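Local structure of DotU family type IV/VI secretion system protein (Acinetobacter baumannii, 6Y4R) at residues N39-Q44 / H56-A61; F62-D67 / P89-L94. The protein probably helps build the membrane-anchored complex of the type VI secretion system, as the cytoplasmic domain of its TssL component. All blocks are in the same frame, centred on the assembly; numbering follows the deposited sequence.

Overall arrangement
Both contacts use helix 52-71, which packs against helices 27-47 and 90-95. In contact 1 its earlier part, 56-61, lies against 39-44 of helix 27-47. In contact 2 its next residues, 62-67, meet 89-94 at the start of helix 90-95. The contacts follow in series along the chain, and their centres are about 12 Å apart. They also touch directly, where Q91 packs on the backbone of Y60. Contact 2 is buried, whereas contact 1 is partly buried and has an exposed margin. Helix 52-71 is thus common to both contacts in this all-helical domain: helix 27-47 packs along it, and helix 90-95 meets it with its N-terminal end.

Contact 1: N39-Q44 / H56-A61; sequences NRFEQQ and HDAKYA
F41 reaches from helix 27-47 to A58 on helix 52-71, and F41 CZ lies 3.5 Å from A58 CB. The ring comes in obliquely to the methyl group. F41 CG is anti to the backbone N (chi1 157°), which sends the ring toward the other helix. The neighbouring ring atom, F41 CE1, lies 3.9 Å from K59 N. The short helix segments run nearly antiparallel, at 162°, and their axes come within 10.7 Å. The short link 48-51 joins the two helices, which form a helical hairpin. Next to the ring, E42 and K59 reach toward each other. The E42 chain is extended, while that of K59 bends at chi2 and chi3 (88°), and the two meet at a slant. The carboxylate and the ammonium group are modelled as a salt bridge, but they are placed too close together, so its detail is doubtful. L4 and L7 of helix 4-7 also pack on F41, and V124 of helix 119-130 packs on A58. The chemistry is thus divided: an apolar pair faces the protein interior, and an opposite-charge pair, probably attractive, lies in the more exposed part.

Contact 2: F62-D67 / P89-L94; sequences FCALID and PLQLSL
D67 OD1 is gripped by the backbone N-H of L90 and by the indole N-H of W85. The bond from L90 N to D67 OD1 is 3.1 Å long, with an angle of 148° at the hydrogen, and uses the syn lone pair. The other oxygen takes the next N-H: Q91 N to D67 OD2 is 2.8 Å and straighter, at 161°. It too arrives on the syn side, tilted out of the carboxylate plane. With D67 CG beside its own backbone N, anti to the carbonyl carbon, the carboxylate reaches the first two N-H groups of helix 90-95, just after P89 at the N-cap position. A negative group at this helix start is probably stabilised by it. In the all-helical DotU domain this ties the short helix 90-95 to helix 52-71, and their short segments here run roughly antiparallel. C63 SG lies 3.8 Å from L94 CD1 and 4.2 Å from L90 CB. I66 CG2 meets L90 CD1 at 4.2 Å. Q91 is bent at chi2 (-74°), which brings its amide beside A64, with Q91 NE2 3.5 Å from A64 CB. L38 and I34 of helix 27-47 cover C63 and L90.

Contact 1: N39-Q44 / H56-A61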
# COMPACT_ATOMS: atom_id res chain seq x y z
N ASN A 39 7.90 -4.41 -10.15
CA ASN A 39 8.28 -4.20 -11.54
C ASN A 39 7.36 -4.97 -12.50
O ASN A 39 6.99 -4.44 -13.55
CB ASN A 39 9.74 -4.58 -11.77
CG ASN A 39 10.70 -3.69 -10.99
OD1 ASN A 39 11.64 -4.19 -10.36
ND2 ASN A 39 10.39 -2.40 -10.92
N ARG A 40 7.03 -6.23 -12.17
CA ARG A 40 5.96 -6.93 -12.89
C ARG A 40 4.70 -6.09 -12.96
O ARG A 40 4.09 -5.95 -14.03
CB ARG A 40 5.61 -8.26 -12.21
CG ARG A 40 6.72 -9.22 -12.11
CD ARG A 40 6.45 -10.50 -12.83
NE ARG A 40 7.57 -11.41 -12.64
CZ ARG A 40 7.88 -12.41 -13.45
NH1 ARG A 40 7.15 -12.63 -14.54
NH2 ARG A 40 8.92 -13.18 -13.18
N PHE A 41 4.25 -5.58 -11.81
CA PHE A 41 3.06 -4.75 -11.77
C PHE A 41 3.20 -3.53 -12.65
O PHE A 41 2.23 -3.12 -13.30
CB PHE A 41 2.76 -4.33 -10.32
CG PHE A 41 1.94 -3.08 -10.20
CD1 PHE A 41 2.46 -1.98 -9.56
CD2 PHE A 41 0.63 -3.01 -10.64
CE1 PHE A 41 1.72 -0.82 -9.42
CE2 PHE A 41 -0.11 -1.83 -10.50
CZ PHE A 41 0.43 -0.76 -9.88
N GLU A 42 4.39 -2.96 -12.73
CA GLU A 42 4.53 -1.73 -13.51
C GLU A 42 4.54 -2.04 -15.00
O GLU A 42 3.70 -1.53 -15.74
CB GLU A 42 5.79 -1.01 -13.03
CG GLU A 42 6.16 0.28 -13.68
CD GLU A 42 7.03 1.06 -12.71
OE1 GLU A 42 6.82 0.88 -11.49
OE2 GLU A 42 7.92 1.81 -13.15
N GLN A 43 5.42 -2.95 -15.43
CA GLN A 43 5.41 -3.44 -16.81
C GLN A 43 4.01 -3.83 -17.29
O GLN A 43 3.63 -3.53 -18.43
CB GLN A 43 6.37 -4.64 -16.93
CG GLN A 43 5.89 -5.76 -17.85
CD GLN A 43 6.65 -7.05 -17.62
OE1 GLN A 43 7.29 -7.25 -16.59
NE2 GLN A 43 6.56 -7.95 -18.60
N GLN A 44 3.23 -4.51 -16.44
CA GLN A 44 1.88 -4.92 -16.85
C GLN A 44 0.91 -3.75 -16.86
O GLN A 44 0.06 -3.66 -17.74
CB GLN A 44 1.36 -6.03 -15.94
CG GLN A 44 2.07 -7.36 -16.07
CD GLN A 44 1.36 -8.45 -15.29
OE1 GLN A 44 0.51 -8.16 -14.43
NE2 GLN A 44 1.66 -9.71 -15.61
N HIS A 56 2.49 5.03 -10.52
CA HIS A 56 3.36 5.59 -9.48
C HIS A 56 2.65 5.58 -8.13
O HIS A 56 3.25 5.21 -7.11
CB HIS A 56 3.77 7.02 -9.88
CG HIS A 56 4.58 7.76 -8.87
ND1 HIS A 56 5.96 7.74 -8.85
CD2 HIS A 56 4.21 8.55 -7.83
CE1 HIS A 56 6.41 8.50 -7.86
NE2 HIS A 56 5.37 8.99 -7.21
N ASP A 57 1.38 5.99 -8.10
CA ASP A 57 0.69 6.12 -6.81
C ASP A 57 0.21 4.79 -6.26
O ASP A 57 0.13 4.64 -5.04
CB ASP A 57 -0.48 7.10 -6.91
CG ASP A 57 -0.03 8.53 -7.14
OD1 ASP A 57 -0.82 9.35 -7.67
OD2 ASP A 57 1.13 8.84 -6.78
N ALA A 58 -0.11 3.82 -7.12
CA ALA A 58 -0.45 2.49 -6.63
C ALA A 58 0.76 1.82 -6.00
O ALA A 58 0.69 1.28 -4.88
CB ALA A 58 -1.02 1.63 -7.76
N LYS A 59 1.90 1.87 -6.67
CA LYS A 59 3.12 1.34 -6.07
C LYS A 59 3.50 2.10 -4.79
O LYS A 59 4.00 1.49 -3.84
CB LYS A 59 4.25 1.37 -7.10
CG LYS A 59 5.62 1.29 -6.48
CD LYS A 59 6.59 0.59 -7.39
CE LYS A 59 7.26 1.53 -8.37
NZ LYS A 59 7.81 0.72 -9.49
N TYR A 60 3.28 3.42 -4.75
CA TYR A 60 3.63 4.19 -3.56
C TYR A 60 2.80 3.74 -2.36
O TYR A 60 3.32 3.57 -1.25
CB TYR A 60 3.43 5.69 -3.83
CG TYR A 60 3.72 6.58 -2.62
CD1 TYR A 60 2.76 6.79 -1.63
CD2 TYR A 60 4.96 7.18 -2.47
CE1 TYR A 60 3.03 7.56 -0.52
CE2 TYR A 60 5.24 7.97 -1.37
CZ TYR A 60 4.28 8.17 -0.40
OH TYR A 60 4.58 8.96 0.70
N ALA A 61 1.49 3.57 -2.57
CA ALA A 61 0.59 3.13 -1.51
C ALA A 61 0.95 1.74 -1.03
O ALA A 61 0.88 1.46 0.17
CB ALA A 61 -0.86 3.16 -2.01

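Contact 2: F62-D67 / P89-L94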
# COMPACT_ATOMS: atom_id res chain seq x y z
N PHE A 62 1.29 0.84 -1.95
CA PHE A 62 1.63 -0.52 -1.55
C PHE A 62 2.92 -0.54 -0.73
O PHE A 62 3.05 -1.33 0.21
CB PHE A 62 1.76 -1.42 -2.77
CG PHE A 62 2.24 -2.81 -2.46
CD1 PHE A 62 1.34 -3.85 -2.35
CD2 PHE A 62 3.60 -3.08 -2.30
CE1 PHE A 62 1.78 -5.14 -2.07
CE2 PHE A 62 4.05 -4.38 -2.01
CZ PHE A 62 3.14 -5.40 -1.90
N CYS A 63 3.89 0.30 -1.09
CA CYS A 63 5.13 0.36 -0.34
C CYS A 63 4.93 1.00 1.04
O CYS A 63 5.48 0.53 2.04
CB CYS A 63 6.19 1.11 -1.14
SG CYS A 63 6.74 0.18 -2.62
N ALA A 64 4.13 2.07 1.11
CA ALA A 64 3.80 2.61 2.42
C ALA A 64 3.11 1.56 3.30
O ALA A 64 3.35 1.49 4.51
CB ALA A 64 2.93 3.87 2.27
N LEU A 65 2.28 0.70 2.69
CA LEU A 65 1.48 -0.28 3.42
C LEU A 65 2.30 -1.47 3.88
O LEU A 65 2.14 -1.95 5.01
CB LEU A 65 0.30 -0.72 2.56
CG LEU A 65 -0.45 -2.01 2.87
CD1 LEU A 65 -1.29 -1.87 4.12
CD2 LEU A 65 -1.32 -2.36 1.69
N ILE A 66 3.14 -2.02 3.00
CA ILE A 66 4.02 -3.14 3.38
C ILE A 66 5.03 -2.70 4.43
O ILE A 66 5.35 -3.46 5.35
CB ILE A 66 4.72 -3.72 2.13
CG1 ILE A 66 5.55 -4.95 2.50
CG2 ILE A 66 5.61 -2.68 1.45
CD1 ILE A 66 4.76 -6.04 3.14
N ASP A 67 5.50 -1.45 4.35
CA ASP A 67 6.48 -1.00 5.34
C ASP A 67 5.87 -0.96 6.74
O ASP A 67 6.48 -1.45 7.70
CB ASP A 67 7.04 0.39 5.01
CG ASP A 67 8.10 0.40 3.89
OD1 ASP A 67 8.56 -0.67 3.44
OD2 ASP A 67 8.57 1.51 3.55
N PRO A 89 13.80 0.67 4.40
CA PRO A 89 12.39 0.47 4.06
C PRO A 89 12.12 0.94 2.65
O PRO A 89 12.81 1.80 2.11
CB PRO A 89 11.64 1.31 5.11
CG PRO A 89 12.68 1.73 6.12
CD PRO A 89 14.03 1.59 5.51
N LEU A 90 11.12 0.31 2.02
CA LEU A 90 10.89 0.54 0.58
C LEU A 90 10.40 1.96 0.29
O LEU A 90 10.59 2.47 -0.82
CB LEU A 90 9.88 -0.46 0.04
CG LEU A 90 10.36 -1.91 0.07
CD1 LEU A 90 9.32 -2.87 -0.56
CD2 LEU A 90 11.71 -2.01 -0.61
N GLN A 91 9.77 2.60 1.27
CA GLN A 91 9.44 4.01 1.10
C GLN A 91 10.69 4.84 0.93
O GLN A 91 10.73 5.75 0.09
CB GLN A 91 8.63 4.52 2.29
CG GLN A 91 7.12 4.38 2.16
CD GLN A 91 6.54 5.42 1.18
OE1 GLN A 91 6.87 6.61 1.23
NE2 GLN A 91 5.67 4.96 0.30
N LEU A 92 11.75 4.48 1.66
CA LEU A 92 12.98 5.26 1.63
C LEU A 92 13.85 4.83 0.45
O LEU A 92 14.46 5.67 -0.22
CB LEU A 92 13.72 5.05 2.95
CG LEU A 92 15.09 5.70 3.17
CD1 LEU A 92 14.90 7.18 3.41
CD2 LEU A 92 15.82 5.07 4.32
N SER A 93 13.82 3.53 0.14
CA SER A 93 14.62 3.01 -0.96
C SER A 93 14.06 3.44 -2.31
O SER A 93 14.80 3.93 -3.17
CB SER A 93 14.73 1.48 -0.83
OG SER A 93 15.34 0.86 -1.96
N LEU A 94 12.74 3.34 -2.50
CA LEU A 94 12.15 3.61 -3.81
C LEU A 94 11.67 5.04 -3.98
O LEU A 94 11.59 5.52 -5.12
CB LEU A 94 10.96 2.68 -4.07
CG LEU A 94 11.20 1.17 -4.08
CD1 LEU A 94 9.96 0.42 -4.55
CD2 LEU A 94 12.39 0.85 -4.99